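Local structure of MPT synthase subunit 2 (Burkholderia ambifaria, 7L32) at residues A37-V42 and D113-C118. The protein probably serves as the large, catalytic subunit of molybdopterin synthase, which transfers sulfur to precursor Z to form molybdopterin in molybdenum cofactor biosynthesis. Sequence-based numbering, arbitrary orientation. Where two conformers were deposited one is given.
Sequences ALACFV and DAFASC
Ala39 sets its methyl group against the turn of helix formed by Ala114, Phe115 and Cys118, and shows how small residues let a helix lie close on a strand. Its CB rests 3.6 Å from Ala114 O, a van der Waals approach to the peptide itself, and Ala39 CB lies 4.0 Å from Ala114 CB. Cys118 closes in one turn further along, its CB 4.1 Å from Ala39 CB, while Phe115 CD1 comes obliquely to Ala39 CB at 4.1 Å. Ala114 CB also rests on the backbone carbonyl of Ala37, 3.7 Å from Ala37 O.

With no hydrogen bond between the segments, apolar packing holds the two together, and the axes of 37-42 and 113-118 come within 7.2 Å, crossing at a shallow -25°. This is the alpha/beta layering of the MoaE fold: helix 111-128 follows strand 100-108 and packs over one face of the mixed sheet. Leu38 points to the other face, where helix 21-30 covers it.

Cys118 turns SG anti to its backbone N (chi1 -169°), which sets the sulfur against the strand backbone, 3.8 Å from Ala39 O and 3.9 Å from Phe41 N. Phe41 offers SG its CB, whereas its ring leads away from the helix. Further out, Thr106 on the adjoining strand hydrogen-bonds to Ala114 O and pairs through its backbone with Ala39, tying helix and strand to a common neighbour. At the interface with the second subunit the Phe41 ring meets the ring of Phe115 of that subunit, the planes inclined by about 25°, strand 37-44 forms an antiparallel ladder with one of its strands, and in one modelled conformer Cys40 SG is disulfide-bonded to Cys40 SG of the second subunit.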
loop_
_atom_site.group_PDB
_atom_site.type_symbol
_atom_site.label_atom_id
_atom_site.label_comp_id
_atom_site.label_asym_id
_atom_site.label_seq_id
_atom_site.Cartn_x
_atom_site.Cartn_y
_atom_site.Cartn_z
ATOM N N ALA A 37 8.595 -1.854 -7.223
ATOM C CA ALA A 37 7.296 -1.249 -6.936
ATOM C C ALA A 37 6.708 -2.003 -5.757
ATOM O O ALA A 37 6.480 -3.210 -5.866
ATOM C CB ALA A 37 6.366 -1.337 -8.145
ATOM N N LEU A 38 6.477 -1.319 -4.639
ATOM C CA LEU A 38 6.023 -1.995 -3.420
ATOM C C LEU A 38 4.697 -1.405 -2.957
ATOM O O LEU A 38 4.600 -0.200 -2.723
ATOM C CB LEU A 38 7.108 -1.881 -2.334
ATOM C CG LEU A 38 6.777 -2.560 -1.001
ATOM C CD1 LEU A 38 7.980 -3.357 -0.476
ATOM C CD2 LEU A 38 6.465 -1.435 -0.059
ATOM N N ALA A 39 3.671 -2.245 -2.827
ATOM C CA ALA A 39 2.392 -1.814 -2.283
ATOM C C ALA A 39 2.178 -2.497 -0.941
ATOM O O ALA A 39 2.484 -3.685 -0.792
ATOM C CB ALA A 39 1.225 -2.163 -3.215
ATOM N N CYS A 40 1.648 -1.760 0.030
ATOM C CA CYS A 40 1.387 -2.399 1.308
ATOM C C CYS A 40 0.065 -1.917 1.890
ATOM O O CYS A 40 -0.513 -0.894 1.491
ATOM C CB CYS A 40 2.550 -2.184 2.293
ATOM S SG CYS A 40 2.984 -0.470 2.621
ATOM N N PHE A 41 -0.446 -2.737 2.799
ATOM C CA PHE A 41 -1.669 -2.397 3.498
ATOM C C PHE A 41 -1.455 -2.749 4.956
ATOM O O PHE A 41 -0.905 -3.810 5.255
ATOM C CB PHE A 41 -2.907 -3.128 2.959
ATOM C CG PHE A 41 -4.172 -2.781 3.727
ATOM C CD1 PHE A 41 -4.933 -1.671 3.377
ATOM C CD2 PHE A 41 -4.559 -3.542 4.843
ATOM C CE1 PHE A 41 -6.065 -1.322 4.106
ATOM C CE2 PHE A 41 -5.704 -3.207 5.570
ATOM C CZ PHE A 41 -6.454 -2.109 5.208
ATOM N N VAL A 42 -1.870 -1.855 5.855
ATOM C CA VAL A 42 -1.874 -2.132 7.287
ATOM C C VAL A 42 -3.263 -1.840 7.829
ATOM O O VAL A 42 -3.753 -0.711 7.717
ATOM C CB VAL A 42 -0.827 -1.303 8.051
ATOM C CG1 VAL A 42 -0.917 -1.595 9.552
ATOM C CG2 VAL A 42 0.578 -1.619 7.536
ATOM N N ASP A 113 0.610 -4.174 -10.987
ATOM C CA ASP A 113 0.573 -5.524 -10.416
ATOM C C ASP A 113 0.737 -5.500 -8.900
ATOM O O ASP A 113 0.161 -6.336 -8.184
ATOM C CB ASP A 113 1.673 -6.393 -11.034
ATOM C CG ASP A 113 1.388 -6.790 -12.473
ATOM O OD1 ASP A 113 0.354 -6.406 -13.054
ATOM O OD2 ASP A 113 2.225 -7.518 -13.019
ATOM N N ALA A 114 1.559 -4.587 -8.385
ATOM C CA ALA A 114 1.730 -4.504 -6.941
ATOM C C ALA A 114 0.417 -4.143 -6.245
ATOM O O ALA A 114 0.002 -4.824 -5.298
ATOM C CB ALA A 114 2.839 -3.504 -6.595
ATOM N N PHE A 115 -0.262 -3.081 -6.706
ATOM C CA PHE A 115 -1.533 -2.680 -6.095
ATOM C C PHE A 115 -2.594 -3.774 -6.212
ATOM O O PHE A 115 -3.290 -4.084 -5.238
ATOM C CB PHE A 115 -2.081 -1.421 -6.771
ATOM C CG PHE A 115 -1.503 -0.152 -6.246
ATOM C CD1 PHE A 115 -1.699 0.217 -4.911
ATOM C CD2 PHE A 115 -0.806 0.697 -7.099
ATOM C CE1 PHE A 115 -1.188 1.429 -4.420
ATOM C CE2 PHE A 115 -0.295 1.901 -6.629
ATOM C CZ PHE A 115 -0.489 2.279 -5.302
ATOM N N ALA A 116 -2.754 -4.344 -7.403
ATOM C CA ALA A 116 -3.834 -5.314 -7.616
ATOM C C ALA A 116 -3.635 -6.537 -6.733
ATOM O O ALA A 116 -4.582 -7.029 -6.097
ATOM C CB ALA A 116 -3.903 -5.719 -9.088
ATOM N N SER A 117 -2.406 -7.047 -6.687
ATOM C CA SER A 117 -2.153 -8.252 -5.900
ATOM C C SER A 117 -2.310 -7.981 -4.410
ATOM O O SER A 117 -2.805 -8.842 -3.669
ATOM C CB SER A 117 -0.759 -8.818 -6.210
ATOM O OG SER A 117 0.298 -7.905 -5.898
ATOM N N CYS A 118 -1.902 -6.793 -3.950
ATOM C CA CYS A 118 -2.047 -6.477 -2.530
ATOM C C CYS A 118 -3.518 -6.416 -2.136
ATOM O O CYS A 118 -3.921 -6.968 -1.094
ATOM C CB CYS A 118 -1.344 -5.155 -2.214
ATOM S SG CYS A 118 -1.175 -4.813 -0.446
#